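Glycoside hydrolase family 43 (Halothermothrix orenii, PDB 4QQS) is a thermostable five-bladed beta-propeller glycoside hydrolase with alpha-L-arabinofuranosidase activity, which probably cleaves O-glycosidic bonds in xylan-type polysaccharides. Local coordinates at residues S25-Y30 and V261-S266; H273-P278 and G283-N288. All blocks are in the same frame, centred on the assembly; numbering follows the deposited sequence.

Interaction 1 (S25-Y30 and V261-S266); sequences SRYYLY and VSPDGS
The phenol ring of Tyr-27 meets the loop 261-266 with its edge. Val-261 O lies at that edge, in the ring plane, 3.2 Å from Tyr-27 CE2. The backbone at Ser-262 and Pro-263 also faces the hydroxyl end of the ring near its plane. The Tyr-27 side chain also touches Val-20 and Lys-22 of strand 16-23, and Leu-47.

Tyr-27 OH donates a hydrogen bond of 2.7 Å to Val-261 O. The C=O...O angle is 139°, and the hydroxyl is tilted 17° from the carbonyl plane. With CG of Tyr-27 anti to its carbonyl carbon (chi1 -62°), the ring extends to the loop and its OH reaches Val-261 O. Between the two segments Pro-263 adds a small apolar contact, with its CG 4.2 Å from Tyr-27 CE1.

The loop is a type I turn from Ser-262 to Gly-265, closed by Gly-265 N to Ser-262 O. Asp-264 OD1 braces it from within and accepts three bonds. Ser-262 OG comes nearly along the C-O axis at 2.9 Å. Ser-266 OG comes on the syn side at 2.6 Å. Ser-266 N comes from above the carboxylate plane and makes an Asx turn. Arg-313 forms a salt bridge with Asp-264 OD2.

This contact joins the first propeller blade to the turn between strands 257-261 and 268-275 of the last. Lys-22 NZ bonds to Ser-262 O and Pro-263 O at the same junction. The chemistry implies a directional link: the hydroxyl of a buried phenol donates a hydrogen bond to a main-chain carbonyl, an acceptor fixed in the backbone.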
loop_
_atom_site.group_PDB
_atom_site.type_symbol
_atom_site.label_atom_id
_atom_site.label_comp_id
_atom_site.label_asym_id
_atom_site.label_seq_id
_atom_site.Cartn_x
_atom_site.Cartn_y
_atom_site.Cartn_z
ATOM N N SER A 25 -6.700 -19.847 -0.722
ATOM C CA SER A 25 -7.873 -19.680 -1.595
ATOM C C SER A 25 -8.879 -18.636 -1.099
ATOM O O SER A 25 -10.014 -18.567 -1.585
ATOM C CB SER A 25 -8.573 -21.021 -1.851
ATOM O OG SER A 25 -7.686 -21.945 -2.456
ATOM N N ARG A 26 -8.451 -17.812 -0.153
ATOM C CA ARG A 26 -9.265 -16.715 0.329
ATOM C C ARG A 26 -8.441 -15.437 0.226
ATOM O O ARG A 26 -7.210 -15.468 0.273
ATOM C CB ARG A 26 -9.684 -16.949 1.781
ATOM C CG ARG A 26 -10.351 -18.279 2.056
ATOM C CD ARG A 26 -11.646 -18.431 1.320
ATOM N NE ARG A 26 -12.590 -17.360 1.607
ATOM C CZ ARG A 26 -13.883 -17.396 1.291
ATOM N NH1 ARG A 26 -14.405 -18.464 0.688
ATOM N NH2 ARG A 26 -14.655 -16.357 1.588
ATOM N N TYR A 27 -9.145 -14.324 0.084
ATOM C CA TYR A 27 -8.544 -13.005 0.032
ATOM C C TYR A 27 -8.927 -12.211 1.255
ATOM O O TYR A 27 -10.081 -12.208 1.668
ATOM C CB TYR A 27 -9.008 -12.264 -1.215
ATOM C CG TYR A 27 -8.611 -12.937 -2.503
ATOM C CD1 TYR A 27 -9.419 -13.895 -3.087
ATOM C CD2 TYR A 27 -7.411 -12.625 -3.121
ATOM C CE1 TYR A 27 -9.059 -14.516 -4.269
ATOM C CE2 TYR A 27 -7.036 -13.223 -4.310
ATOM C CZ TYR A 27 -7.864 -14.181 -4.877
ATOM O OH TYR A 27 -7.542 -14.804 -6.066
ATOM N N TYR A 28 -7.937 -11.507 1.790
ATOM C CA TYR A 28 -8.098 -10.683 2.982
ATOM C C TYR A 28 -7.655 -9.276 2.649
ATOM O O TYR A 28 -6.516 -9.064 2.236
ATOM C CB TYR A 28 -7.277 -11.246 4.147
ATOM C CG TYR A 28 -7.687 -12.661 4.445
ATOM C CD1 TYR A 28 -8.765 -12.923 5.274
ATOM C CD2 TYR A 28 -7.038 -13.740 3.857
ATOM C CE1 TYR A 28 -9.169 -14.213 5.534
ATOM C CE2 TYR A 28 -7.439 -15.040 4.099
ATOM C CZ TYR A 28 -8.506 -15.277 4.943
ATOM O OH TYR A 28 -8.902 -16.582 5.195
ATOM N N LEU A 29 -8.586 -8.338 2.783
ATOM C CA LEU A 29 -8.348 -6.936 2.539
ATOM C C LEU A 29 -8.235 -6.216 3.866
ATOM O O LEU A 29 -9.122 -6.321 4.704
ATOM C CB LEU A 29 -9.524 -6.362 1.745
ATOM C CG LEU A 29 -9.710 -4.838 1.741
ATOM C CD1 LEU A 29 -8.658 -4.257 0.881
ATOM C CD2 LEU A 29 -11.074 -4.428 1.249
ATOM N N TYR A 30 -7.144 -5.480 4.042
ATOM C CA TYR A 30 -6.901 -4.647 5.209
ATOM C C TYR A 30 -6.766 -3.227 4.692
ATOM O O TYR A 30 -6.170 -3.017 3.644
ATOM C CB TYR A 30 -5.609 -5.067 5.922
ATOM C CG TYR A 30 -5.502 -6.547 6.215
ATOM C CD1 TYR A 30 -5.029 -7.428 5.257
ATOM C CD2 TYR A 30 -5.882 -7.068 7.442
ATOM C CE1 TYR A 30 -4.926 -8.776 5.503
ATOM C CE2 TYR A 30 -5.777 -8.429 7.699
ATOM C CZ TYR A 30 -5.300 -9.275 6.715
ATOM O OH TYR A 30 -5.181 -10.629 6.914
ATOM N N VAL A 261 -3.282 -11.983 -7.122
ATOM C CA VAL A 261 -3.519 -12.841 -8.266
ATOM C C VAL A 261 -4.953 -13.346 -8.225
ATOM O O VAL A 261 -5.561 -13.422 -7.158
ATOM C CB VAL A 261 -2.503 -14.006 -8.278
ATOM C CG1 VAL A 261 -2.777 -14.992 -7.156
ATOM C CG2 VAL A 261 -2.470 -14.688 -9.605
ATOM N N SER A 262 -5.487 -13.688 -9.393
ATOM C CA SER A 262 -6.854 -14.183 -9.518
ATOM C C SER A 262 -7.008 -15.551 -8.848
ATOM O O SER A 262 -6.026 -16.199 -8.512
ATOM C CB SER A 262 -7.228 -14.299 -11.000
ATOM O OG SER A 262 -6.383 -15.231 -11.652
ATOM N N PRO A 263 -8.251 -16.001 -8.660
ATOM C CA PRO A 263 -8.435 -17.272 -7.966
ATOM C C PRO A 263 -7.689 -18.442 -8.593
ATOM O O PRO A 263 -7.199 -19.280 -7.852
ATOM C CB PRO A 263 -9.950 -17.466 -8.009
ATOM C CG PRO A 263 -10.481 -16.069 -7.926
ATOM C CD PRO A 263 -9.510 -15.240 -8.738
ATOM N N ASP A 264 -7.581 -18.497 -9.921
ATOM C CA ASP A 264 -6.890 -19.610 -10.575
ATOM C C ASP A 264 -5.383 -19.371 -10.723
ATOM O O ASP A 264 -4.689 -20.201 -11.313
ATOM C CB ASP A 264 -7.532 -19.958 -11.933
ATOM C CG ASP A 264 -7.166 -18.986 -13.038
ATOM O OD1 ASP A 264 -6.680 -17.867 -12.733
ATOM O OD2 ASP A 264 -7.373 -19.362 -14.220
ATOM N N GLY A 265 -4.886 -18.253 -10.195
ATOM C CA GLY A 265 -3.464 -17.962 -10.217
ATOM C C GLY A 265 -2.939 -17.429 -11.540
ATOM O O GLY A 265 -1.742 -17.167 -11.678
ATOM N N SER A 266 -3.824 -17.228 -12.511
ATOM C CA SER A 266 -3.375 -16.982 -13.877
ATOM C C SER A 266 -3.154 -15.528 -14.275
ATOM O O SER A 266 -2.531 -15.287 -15.308
ATOM C CB SER A 266 -4.368 -17.586 -14.865
ATOM O OG SER A 266 -5.562 -16.825 -14.888
#

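Interaction 2 (H273-P278 and G283-N288); sequences HTHTYP and GDRTVN
Thr-274 and Thr-286 pair across an antiparallel beta hairpin, formed by strands 268-275 and 285-295 in the last blade of the propeller. Two backbone bonds make them a hydrogen-bonded pair: Thr-274 N to Thr-286 O, 3.1 Å, and Thr-286 N to Thr-274 O, 2.9 Å. His-273 with Val-287 and His-275 with Arg-285 are non-hydrogen-bonded pairs. Past the strand end, Thr-276 N bonds to Asp-284 O at 2.9 Å, nearly straight (170° at the hydrogen). A water accepts from Tyr-277 N and donates to Asp-284 O, so this carbonyl serves two donors.

Polar side chains add one bond here and one at the turn end. Thr-274 OG1 accepts from Asn-288 ND2 at 3.0 Å, the two side chains crossing at about a right angle. The same ND2 also bonds to Tyr-272 O. On the same face of the sheet as Thr-274, Thr-286 OG1 turns to Ile-12 O.

Packing involves the two histidines and Arg-285. The arginine chain bends at chi2 and chi3, which lays its CD over one face of the His-273 ring, 3.9 Å from the centroid, a CH-pi contact. The guanidinium plane of Arg-285 is turned 49° from the His-273 ring plane. His-273 NE2 makes a weak bond to Asp-17, the predicted proton acceptor, so this face probably borders the active site. CG of Arg-285 lies 3.8 Å from His-275 ND1.

At the hairpin's far end, Asp-284 OD1 takes the hydroxyl of Thr-276 OG1 at 2.7 Å, 57° out of the carboxylate plane, and also accepts from Gly-14 N.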
loop_
_atom_site.group_PDB
_atom_site.type_symbol
_atom_site.label_atom_id
_atom_site.label_comp_id
_atom_site.label_asym_id
_atom_site.label_seq_id
_atom_site.Cartn_x
_atom_site.Cartn_y
_atom_site.Cartn_z
ATOM N N HIS A 273 -7.483 2.402 -4.365
ATOM C CA HIS A 273 -8.611 3.216 -3.960
ATOM C C HIS A 273 -8.867 4.349 -4.940
ATOM O O HIS A 273 -7.999 4.726 -5.703
ATOM C CB HIS A 273 -8.479 3.733 -2.533
ATOM C CG HIS A 273 -7.372 4.704 -2.281
ATOM N ND1 HIS A 273 -7.104 5.871 -2.974
ATOM C CD2 HIS A 273 -6.498 4.659 -1.263
ATOM C CE1 HIS A 273 -6.073 6.473 -2.383
ATOM N NE2 HIS A 273 -5.708 5.762 -1.339
ATOM N N THR A 274 -10.101 4.843 -4.917
ATOM C CA THR A 274 -10.484 6.085 -5.591
ATOM C C THR A 274 -11.390 6.871 -4.643
ATOM O O THR A 274 -11.914 6.330 -3.676
ATOM C CB THR A 274 -11.245 5.823 -6.903
ATOM O OG1 THR A 274 -12.381 5.001 -6.625
ATOM C CG2 THR A 274 -10.367 5.155 -7.937
ATOM N N HIS A 275 -11.628 8.143 -4.933
ATOM C CA HIS A 275 -12.505 8.913 -4.062
ATOM C C HIS A 275 -13.936 8.434 -4.172
ATOM O O HIS A 275 -14.460 8.224 -5.266
ATOM C CB HIS A 275 -12.447 10.390 -4.395
ATOM C CG HIS A 275 -11.088 10.981 -4.230
ATOM N ND1 HIS A 275 -10.420 11.085 -3.029
ATOM C CD2 HIS A 275 -10.267 11.488 -5.168
ATOM C CE1 HIS A 275 -9.242 11.641 -3.253
ATOM N NE2 HIS A 275 -9.136 11.912 -4.540
ATOM N N THR A 276 -14.578 8.280 -3.027
ATOM C CA THR A 276 -15.970 7.853 -3.010
ATOM C C THR A 276 -16.857 8.927 -3.651
ATOM O O THR A 276 -17.841 8.616 -4.327
ATOM C CB THR A 276 -16.415 7.531 -1.568
ATOM O OG1 THR A 276 -15.548 6.519 -1.045
ATOM C CG2 THR A 276 -17.862 7.050 -1.514
ATOM N N TYR A 277 -16.494 10.186 -3.430
ATOM C CA TYR A 277 -17.239 11.323 -3.953
ATOM C C TYR A 277 -16.296 12.186 -4.789
ATOM O O TYR A 277 -15.645 13.093 -4.276
ATOM C CB TYR A 277 -17.867 12.124 -2.811
ATOM C CG TYR A 277 -18.829 11.302 -1.983
ATOM C CD1 TYR A 277 -20.076 10.948 -2.481
ATOM C CD2 TYR A 277 -18.484 10.861 -0.716
ATOM C CE1 TYR A 277 -20.965 10.191 -1.725
ATOM C CE2 TYR A 277 -19.365 10.109 0.050
ATOM C CZ TYR A 277 -20.599 9.769 -0.464
ATOM O OH TYR A 277 -21.472 9.017 0.299
ATOM N N PRO A 278 -16.236 11.911 -6.098
ATOM C CA PRO A 278 -15.307 12.644 -6.960
ATOM C C PRO A 278 -15.615 14.128 -7.054
ATOM O O PRO A 278 -14.719 14.879 -7.394
ATOM C CB PRO A 278 -15.478 11.968 -8.327
ATOM C CG PRO A 278 -16.782 11.265 -8.250
ATOM C CD PRO A 278 -16.909 10.834 -6.831
ATOM N N GLY A 283 -10.671 12.163 2.275
ATOM C CA GLY A 283 -10.279 10.891 2.851
ATOM C C GLY A 283 -11.250 9.731 2.694
ATOM O O GLY A 283 -10.892 8.586 2.966
ATOM N N ASP A 284 -12.468 10.002 2.245
ATOM C CA ASP A 284 -13.427 8.930 2.018
ATOM C C ASP A 284 -13.139 8.310 0.659
ATOM O O ASP A 284 -13.470 8.892 -0.379
ATOM C CB ASP A 284 -14.855 9.464 2.065
ATOM C CG ASP A 284 -15.901 8.362 1.976
ATOM O OD1 ASP A 284 -15.570 7.233 1.579
ATOM O OD2 ASP A 284 -17.085 8.635 2.271
ATOM N N ARG A 285 -12.478 7.155 0.671
ATOM C CA ARG A 285 -12.150 6.440 -0.554
ATOM C C ARG A 285 -12.793 5.054 -0.542
ATOM O O ARG A 285 -13.338 4.602 0.472
ATOM C CB ARG A 285 -10.642 6.396 -0.770
ATOM C CG ARG A 285 -10.118 7.809 -1.084
ATOM C CD ARG A 285 -8.825 8.185 -0.472
ATOM N NE ARG A 285 -8.731 7.947 0.961
ATOM C CZ ARG A 285 -7.559 7.937 1.555
ATOM N NH1 ARG A 285 -6.481 8.180 0.827
ATOM N NH2 ARG A 285 -7.447 7.685 2.841
ATOM N N THR A 286 -12.738 4.406 -1.698
ATOM C CA THR A 286 -13.429 3.160 -1.940
ATOM C C THR A 286 -12.516 2.219 -2.734
ATOM O O THR A 286 -11.574 2.659 -3.378
ATOM C CB THR A 286 -14.779 3.430 -2.637
ATOM O OG1 THR A 286 -15.575 2.243 -2.676
ATOM C CG2 THR A 286 -14.580 3.953 -4.033
ATOM N N VAL A 287 -12.783 0.921 -2.648
ATOM C CA VAL A 287 -11.924 -0.123 -3.170
ATOM C C VAL A 287 -12.274 -0.493 -4.609
ATOM O O VAL A 287 -13.453 -0.611 -4.962
ATOM C CB VAL A 287 -12.044 -1.379 -2.272
ATOM C CG1 VAL A 287 -11.192 -2.517 -2.799
ATOM C CG2 VAL A 287 -11.651 -1.062 -0.832
ATOM N N ASN A 288 -11.239 -0.714 -5.418
ATOM C CA ASN A 288 -11.359 -1.067 -6.831
ATOM C C ASN A 288 -10.324 -2.111 -7.182
ATOM O O ASN A 288 -9.272 -2.193 -6.539
ATOM C CB ASN A 288 -11.099 0.138 -7.728
ATOM C CG ASN A 288 -11.962 1.315 -7.380
ATOM O OD1 ASN A 288 -13.079 1.455 -7.870
ATOM N ND2 ASN A 288 -11.485 2.134 -6.471
HETATM O O HOH W 1 -14.308 11.241 -1.654
#

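How the interactions relate
Interaction 1 and interaction 2 have centres 22 Å apart. They come in series along the chain: interaction 1 closes before interaction 2 opens. Both involve the four-stranded antiparallel sheet 257-261, 268-275, 285-295, 298-302. The loop 261-266 leads into strand 268-275, and that strand runs on to the hairpin of interaction 2. The partner of loop 261-266, segment 25-30, belongs to the first sheet, 16-23 to 51-58. Interaction 1 therefore joins sheets from the two ends of the chain, while interaction 2 pairs two neighbouring strands within one sheet, beside the predicted catalytic Asp-17. The two sites also touch directly, with Leu-29 CD2 packed 4.0 Å from Val-287 CG2. Together they fit a propeller whose first and last blades adjoin.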